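Local coordinates for protein ancestral congerin Con-anc (PDB 3AJZ) that is a reconstructed ancestral fish galectin that binds beta-galactosides, here a lactose disaccharide, at residues 48-61 and 71-83. Numbering follows the deposited sequence. Where two conformers were deposited one is given.
Sequences HRFSYGADQNTIVL and QEQRSKNFPFTAG. With BGC (beta-D-glucopyranose), chain B; GAL (beta-D-galactopyranose), chain C.
In the galectin carbohydrate site, on one sheet of the beta sandwich, the antiparallel hairpin of strands 58-65 and 68-75 brings Arg74 up to Asp55 in a salt-bridge network that also includes Arg49 and Glu72. The hairpin is zipped by paired backbone bonds between Ile59 and Ser75 and between Leu61 and Gln73; Val60 and Arg74 form the non-hydrogen-bonded pair between them. Arg74 grips Asp55 side-on: NE reaches OD1 at 2.9 Å in an almost straight bond (178°), and NH2 takes the syn lone pair of OD2, with the two flat groups nearly coplanar. The same guanidinium turns its other edge to Glu72, NH1 and NH2 converging on OE1. Val60 CG2 packs near the rim of one face of both guanidinium groups, and Tyr52 CD2 lies over the opposite face of Arg49. Asp55 OD2 also accepts from Arg49 NH2, on its anti side, so the carboxylate lies between two arginines, whose charges it probably offsets. Thus held, Arg49 and Glu72 meet the sugar: Arg49 NH2 donates to BGC O3 (2.8 Å), NH1 to GAL O4 and O5, and Glu72 OE2 accepts from BGC O3 (2.6 Å) and GAL O6. His45, Asn62 and Arg30 also bond to the galactose, as does Tyr52 through OH to GAL O2.

Past the end of strand 68-75, Phe78 packs on the bend at Phe50 and Asn57, and Phe80 on His48. Phe78 lays one ring face over Asn57, whose CA stands 3.7 Å from the centroid in a CH-pi contact, and drives its edge into the face of Phe50, a T-shaped pair with planes at 84°; its chi1 of -160° swings the ring away from its own backbone N. Phe80, inside the sandwich against Phe86 and Ile88 of strand 85-92, takes the edge of His48 on its face, His48 CD2 lying 3.5 Å from Phe80 CZ.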
loop_
_atom_site.group_PDB
_atom_site.type_symbol
_atom_site.label_atom_id
_atom_site.label_comp_id
_atom_site.label_asym_id
_atom_site.label_seq_id
_atom_site.Cartn_x
_atom_site.Cartn_y
_atom_site.Cartn_z
ATOM N N HIS A 48 18.793 -4.494 1.728
ATOM C CA HIS A 48 19.154 -5.169 2.936
ATOM C C HIS A 48 19.794 -6.493 2.539
ATOM O O HIS A 48 19.085 -7.448 2.204
ATOM C CB HIS A 48 17.893 -5.389 3.772
ATOM C CG HIS A 48 17.126 -4.129 4.021
ATOM N ND1 HIS A 48 16.194 -3.635 3.139
ATOM C CD2 HIS A 48 17.153 -3.261 5.060
ATOM C CE1 HIS A 48 15.679 -2.514 3.615
ATOM N NE2 HIS A 48 16.243 -2.269 4.788
ATOM N N ARG A 49 21.131 -6.539 2.533
ATOM C CA ARG A 49 21.864 -7.708 2.024
ATOM C C ARG A 49 22.288 -8.657 3.120
ATOM O O ARG A 49 23.277 -8.408 3.818
ATOM C CB ARG A 49 23.092 -7.263 1.206
ATOM C CG ARG A 49 22.675 -6.409 0.044
ATOM C CD ARG A 49 23.871 -6.005 -0.804
ATOM N NE ARG A 49 23.386 -5.250 -1.948
ATOM C CZ ARG A 49 24.139 -4.785 -2.933
ATOM N NH1 ARG A 49 23.564 -4.113 -3.922
ATOM N NH2 ARG A 49 25.454 -4.969 -2.927
ATOM N N PHE A 50 21.545 -9.747 3.279
ATOM C CA PHE A 50 22.014 -10.840 4.131
ATOM C C PHE A 50 23.275 -11.421 3.530
ATOM O O PHE A 50 24.306 -11.573 4.191
ATOM C CB PHE A 50 20.919 -11.904 4.281
ATOM C CG PHE A 50 19.675 -11.371 4.942
ATOM C CD1 PHE A 50 18.732 -10.657 4.206
ATOM C CD2 PHE A 50 19.493 -11.494 6.322
ATOM C CE1 PHE A 50 17.603 -10.123 4.810
ATOM C CE2 PHE A 50 18.340 -10.943 6.926
ATOM C CZ PHE A 50 17.435 -10.259 6.182
ATOM N N SER A 51 23.189 -11.764 2.245
ATOM C CA SER A 51 24.352 -12.212 1.491
ATOM C C SER A 51 24.101 -11.959 0.033
ATOM O O SER A 51 23.170 -12.518 -0.557
ATOM C CB SER A 51 24.568 -13.697 1.722
ATOM O OG SER A 51 25.787 -14.100 1.138
ATOM N N TYR A 52 24.910 -11.075 -0.532
ATOM C CA TYR A 52 24.793 -10.748 -1.937
ATOM C C TYR A 52 26.104 -10.123 -2.362
ATOM O O TYR A 52 26.597 -9.197 -1.719
ATOM C CB TYR A 52 23.617 -9.772 -2.198
ATOM C CG TYR A 52 23.514 -9.322 -3.644
ATOM C CD1 TYR A 52 22.816 -10.085 -4.589
ATOM C CD2 TYR A 52 24.153 -8.164 -4.054
ATOM C CE1 TYR A 52 22.755 -9.676 -5.922
ATOM C CE2 TYR A 52 24.115 -7.750 -5.368
ATOM C CZ TYR A 52 23.390 -8.509 -6.289
ATOM O OH TYR A 52 23.386 -8.086 -7.606
ATOM N N GLY A 53 26.662 -10.597 -3.465
ATOM C CA GLY A 53 27.939 -10.014 -3.922
ATOM C C GLY A 53 29.009 -10.183 -2.858
ATOM O O GLY A 53 29.120 -11.239 -2.260
ATOM N N ALA A 54 29.752 -9.118 -2.572
ATOM C CA ALA A 54 30.788 -9.186 -1.528
ATOM C C ALA A 54 30.275 -8.754 -0.150
ATOM O O ALA A 54 31.050 -8.609 0.810
ATOM C CB ALA A 54 32.032 -8.379 -1.943
ATOM N N ASP A 55 28.956 -8.579 -0.058
ATOM C CA ASP A 55 28.320 -8.046 1.138
ATOM C C ASP A 55 27.647 -9.124 1.958
ATOM O O ASP A 55 26.844 -9.910 1.433
ATOM C CB ASP A 55 27.261 -6.996 0.769
ATOM C CG ASP A 55 27.873 -5.754 0.148
ATOM O OD1 ASP A 55 28.737 -5.126 0.805
ATOM O OD2 ASP A 55 27.532 -5.406 -1.014
ATOM N N GLN A 56 27.953 -9.133 3.249
ATOM C CA GLN A 56 27.231 -9.962 4.206
ATOM C C GLN A 56 26.698 -9.055 5.301
ATOM O O GLN A 56 27.426 -8.188 5.829
ATOM C CB GLN A 56 28.124 -11.059 4.791
ATOM C CG GLN A 56 28.251 -12.301 3.916
ATOM C CD GLN A 56 29.220 -13.317 4.500
ATOM O OE1 GLN A 56 29.116 -13.690 5.674
ATOM N NE2 GLN A 56 30.180 -13.761 3.691
ATOM N N ASN A 57 25.416 -9.234 5.614
ATOM C CA ASN A 57 24.740 -8.452 6.648
ATOM C C ASN A 57 25.094 -6.975 6.552
ATOM O O ASN A 57 25.553 -6.348 7.504
ATOM C CB ASN A 57 25.036 -9.029 8.043
ATOM C CG ASN A 57 24.676 -10.497 8.139
ATOM O OD1 ASN A 57 23.631 -10.920 7.671
ATOM N ND2 ASN A 57 25.564 -11.284 8.721
ATOM N N THR A 58 24.834 -6.411 5.377
ATOM C CA THR A 58 25.164 -5.011 5.123
ATOM C C THR A 58 23.978 -4.339 4.451
ATOM O O THR A 58 23.334 -4.939 3.589
ATOM C CB THR A 58 26.387 -4.910 4.186
ATOM O OG1 THR A 58 27.516 -5.554 4.794
ATOM C CG2 THR A 58 26.764 -3.468 3.903
ATOM N N ILE A 59 23.701 -3.100 4.821
ATOM C CA ILE A 59 22.718 -2.325 4.072
ATOM C C ILE A 59 23.493 -1.565 3.026
ATOM O O ILE A 59 24.446 -0.841 3.347
ATOM C CB ILE A 59 21.909 -1.323 4.942
ATOM C CG1 ILE A 59 21.246 -2.071 6.098
ATOM C CG2 ILE A 59 20.835 -0.594 4.090
ATOM C CD1 ILE A 59 20.419 -1.152 6.992
ATOM N N VAL A 60 23.071 -1.702 1.767
ATOM C CA VAL A 60 23.623 -0.892 0.682
ATOM C C VAL A 60 22.554 0.085 0.250
ATOM O O VAL A 60 21.443 -0.323 -0.105
ATOM C CB VAL A 60 24.068 -1.787 -0.483
ATOM C CG1 VAL A 60 24.503 -0.920 -1.667
ATOM C CG2 VAL A 60 25.199 -2.715 0.007
ATOM N N LEU A 61 22.880 1.366 0.305
ATOM C CA LEU A 61 21.977 2.436 -0.074
ATOM C C LEU A 61 22.440 3.056 -1.384
ATOM O O LEU A 61 23.642 3.262 -1.630
ATOM C CB LEU A 61 21.859 3.513 1.019
ATOM C CG LEU A 61 21.393 2.925 2.352
ATOM C CD1 LEU A 61 22.592 2.593 3.279
ATOM C CD2 LEU A 61 20.422 3.873 3.011
ATOM N N GLN A 71 26.225 6.428 -6.714
ATOM C CA GLN A 71 27.268 5.958 -5.799
ATOM C C GLN A 71 26.677 5.283 -4.552
ATOM O O GLN A 71 25.837 5.852 -3.828
ATOM C CB GLN A 71 28.210 7.106 -5.396
ATOM C CG GLN A 71 29.373 6.655 -4.512
ATOM C CD GLN A 71 30.540 7.647 -4.491
ATOM O OE1 GLN A 71 30.393 8.831 -4.831
ATOM N NE2 GLN A 71 31.709 7.161 -4.082
ATOM N N GLU A 72 27.143 4.078 -4.275
ATOM C CA GLU A 72 26.712 3.330 -3.100
ATOM C C GLU A 72 27.227 3.890 -1.815
ATOM O O GLU A 72 28.344 4.459 -1.735
ATOM C CB GLU A 72 27.177 1.877 -3.213
ATOM C CG GLU A 72 26.481 1.155 -4.322
ATOM C CD GLU A 72 26.989 -0.271 -4.557
ATOM O OE1 GLU A 72 28.006 -0.689 -3.955
ATOM O OE2 GLU A 72 26.351 -0.989 -5.357
ATOM N N GLN A 73 26.388 3.747 -0.797
ATOM C CA GLN A 73 26.787 3.973 0.573
ATOM C C GLN A 73 26.421 2.728 1.348
ATOM O O GLN A 73 25.524 1.974 0.948
ATOM C CB GLN A 73 26.071 5.192 1.150
ATOM C CG GLN A 73 26.445 6.488 0.403
ATOM C CD GLN A 73 25.978 7.778 1.057
ATOM O OE1 GLN A 73 25.299 7.805 2.134
ATOM N NE2 GLN A 73 26.353 8.892 0.395
ATOM N N ARG A 74 27.149 2.468 2.418
ATOM C CA ARG A 74 26.945 1.240 3.182
ATOM C C ARG A 74 26.761 1.528 4.638
ATOM O O ARG A 74 27.321 2.493 5.176
ATOM C CB ARG A 74 28.100 0.255 2.990
ATOM C CG ARG A 74 27.997 -0.511 1.658
ATOM C CD ARG A 74 29.217 -1.401 1.337
ATOM N NE ARG A 74 28.916 -2.307 0.215
ATOM C CZ ARG A 74 28.747 -1.915 -1.043
ATOM N NH1 ARG A 74 28.895 -0.642 -1.381
ATOM N NH2 ARG A 74 28.406 -2.811 -1.954
ATOM N N SER A 75 25.965 0.681 5.281
ATOM C CA SER A 75 25.891 0.626 6.738
ATOM C C SER A 75 26.061 -0.825 7.181
ATOM O O SER A 75 25.513 -1.739 6.573
ATOM C CB SER A 75 24.553 1.170 7.222
ATOM O OG SER A 75 24.456 1.059 8.653
ATOM N N LYS A 76 26.817 -1.043 8.249
ATOM C CA LYS A 76 26.978 -2.370 8.850
ATOM C C LYS A 76 25.995 -2.608 9.994
ATOM O O LYS A 76 26.057 -3.650 10.653
ATOM C CB LYS A 76 28.409 -2.558 9.374
ATOM C CG LYS A 76 29.481 -2.447 8.312
ATOM C CD LYS A 76 29.977 -3.804 7.884
ATOM C CE LYS A 76 29.112 -4.407 6.816
ATOM N NZ LYS A 76 29.575 -5.793 6.470
ATOM N N ASN A 77 25.122 -1.638 10.251
ATOM C CA ASN A 77 24.023 -1.847 11.199
ATOM C C ASN A 77 22.965 -2.665 10.501
ATOM O O ASN A 77 22.356 -2.201 9.547
ATOM C CB ASN A 77 23.415 -0.523 11.665
ATOM C CG ASN A 77 24.272 0.170 12.680
ATOM O OD1 ASN A 77 24.525 -0.363 13.761
ATOM N ND2 ASN A 77 24.752 1.352 12.336
ATOM N N PHE A 78 22.731 -3.877 10.978
ATOM C CA PHE A 78 21.903 -4.829 10.202
ATOM C C PHE A 78 20.925 -5.584 11.083
ATOM O O PHE A 78 21.076 -6.782 11.289
ATOM C CB PHE A 78 22.794 -5.800 9.433
ATOM C CG PHE A 78 22.074 -6.465 8.292
ATOM C CD1 PHE A 78 21.602 -7.787 8.390
ATOM C CD2 PHE A 78 21.779 -5.733 7.148
ATOM C CE1 PHE A 78 20.904 -8.384 7.317
ATOM C CE2 PHE A 78 21.072 -6.326 6.080
ATOM C CZ PHE A 78 20.631 -7.633 6.175
ATOM N N PRO A 79 19.928 -4.864 11.635
ATOM C CA PRO A 79 18.984 -5.500 12.563
ATOM C C PRO A 79 17.831 -6.221 11.878
ATOM O O PRO A 79 16.648 -5.854 12.051
ATOM C CB PRO A 79 18.456 -4.309 13.362
ATOM C CG PRO A 79 18.431 -3.173 12.337
ATOM C CD PRO A 79 19.702 -3.406 11.534
ATOM N N PHE A 80 18.185 -7.245 11.101
ATOM C CA PHE A 80 17.200 -8.032 10.357
ATOM C C PHE A 80 17.554 -9.502 10.441
ATOM O O PHE A 80 18.728 -9.853 10.567
ATOM C CB PHE A 80 17.190 -7.596 8.862
ATOM C CG PHE A 80 16.943 -6.143 8.687
ATOM C CD1 PHE A 80 15.638 -5.664 8.685
ATOM C CD2 PHE A 80 17.999 -5.222 8.591
ATOM C CE1 PHE A 80 15.363 -4.297 8.587
ATOM C CE2 PHE A 80 17.717 -3.844 8.495
ATOM C CZ PHE A 80 16.405 -3.402 8.489
ATOM N N THR A 81 16.539 -10.357 10.378
ATOM C CA THR A 81 16.737 -11.810 10.410
ATOM C C THR A 81 15.850 -12.467 9.341
ATOM O O THR A 81 14.665 -12.159 9.219
ATOM C CB THR A 81 16.401 -12.399 11.796
ATOM O OG1 THR A 81 17.169 -11.699 12.774
ATOM C CG2 THR A 81 16.749 -13.907 11.889
ATOM N N ALA A 82 16.454 -13.380 8.591
ATOM C CA ALA A 82 15.709 -14.142 7.592
ATOM C C ALA A 82 14.550 -14.888 8.256
ATOM O O ALA A 82 14.725 -15.491 9.338
ATOM C CB ALA A 82 16.637 -15.118 6.848
ATOM N N GLY A 83 13.379 -14.835 7.618
ATOM C CA GLY A 83 12.165 -15.472 8.104
ATOM C C GLY A 83 11.354 -14.625 9.058
ATOM O O GLY A 83 10.245 -15.033 9.438
HETATM C C2 BGC B . 28.499 -4.109 -6.428
HETATM C C3 BGC B . 27.025 -4.412 -6.135
HETATM C C4 BGC B . 26.144 -4.199 -7.363
HETATM C C5 BGC B . 26.762 -5.063 -8.475
HETATM C C6 BGC B . 26.015 -5.004 -9.797
HETATM C C1 BGC B . 28.933 -4.971 -7.610
HETATM O O1 BGC B . 30.231 -4.612 -8.002
HETATM O O2 BGC B . 29.286 -4.417 -5.310
HETATM O O3 BGC B . 26.567 -3.592 -5.081
HETATM O O4 BGC B . 24.843 -4.698 -7.090
HETATM O O5 BGC B . 28.093 -4.631 -8.685
HETATM O O6 BGC B . 25.939 -3.663 -10.216
HETATM C C1 GAL C . 23.774 -3.801 -7.443
HETATM C C2 GAL C . 22.465 -4.620 -7.489
HETATM C C3 GAL C . 21.257 -3.715 -7.708
HETATM C C4 GAL C . 21.279 -2.604 -6.647
HETATM C C5 GAL C . 22.622 -1.867 -6.788
HETATM C C6 GAL C . 22.737 -0.730 -5.790
HETATM O O2 GAL C . 22.523 -5.615 -8.515
HETATM O O3 GAL C . 20.081 -4.480 -7.612
HETATM O O4 GAL C . 21.079 -3.182 -5.365
HETATM O O5 GAL C . 23.723 -2.732 -6.514
HETATM O O6 GAL C . 23.933 0.001 -6.013
HETATM O O HOH W 1 30.531 -7.683 3.897
HETATM O O HOH W 2 26.623 -6.190 9.892
#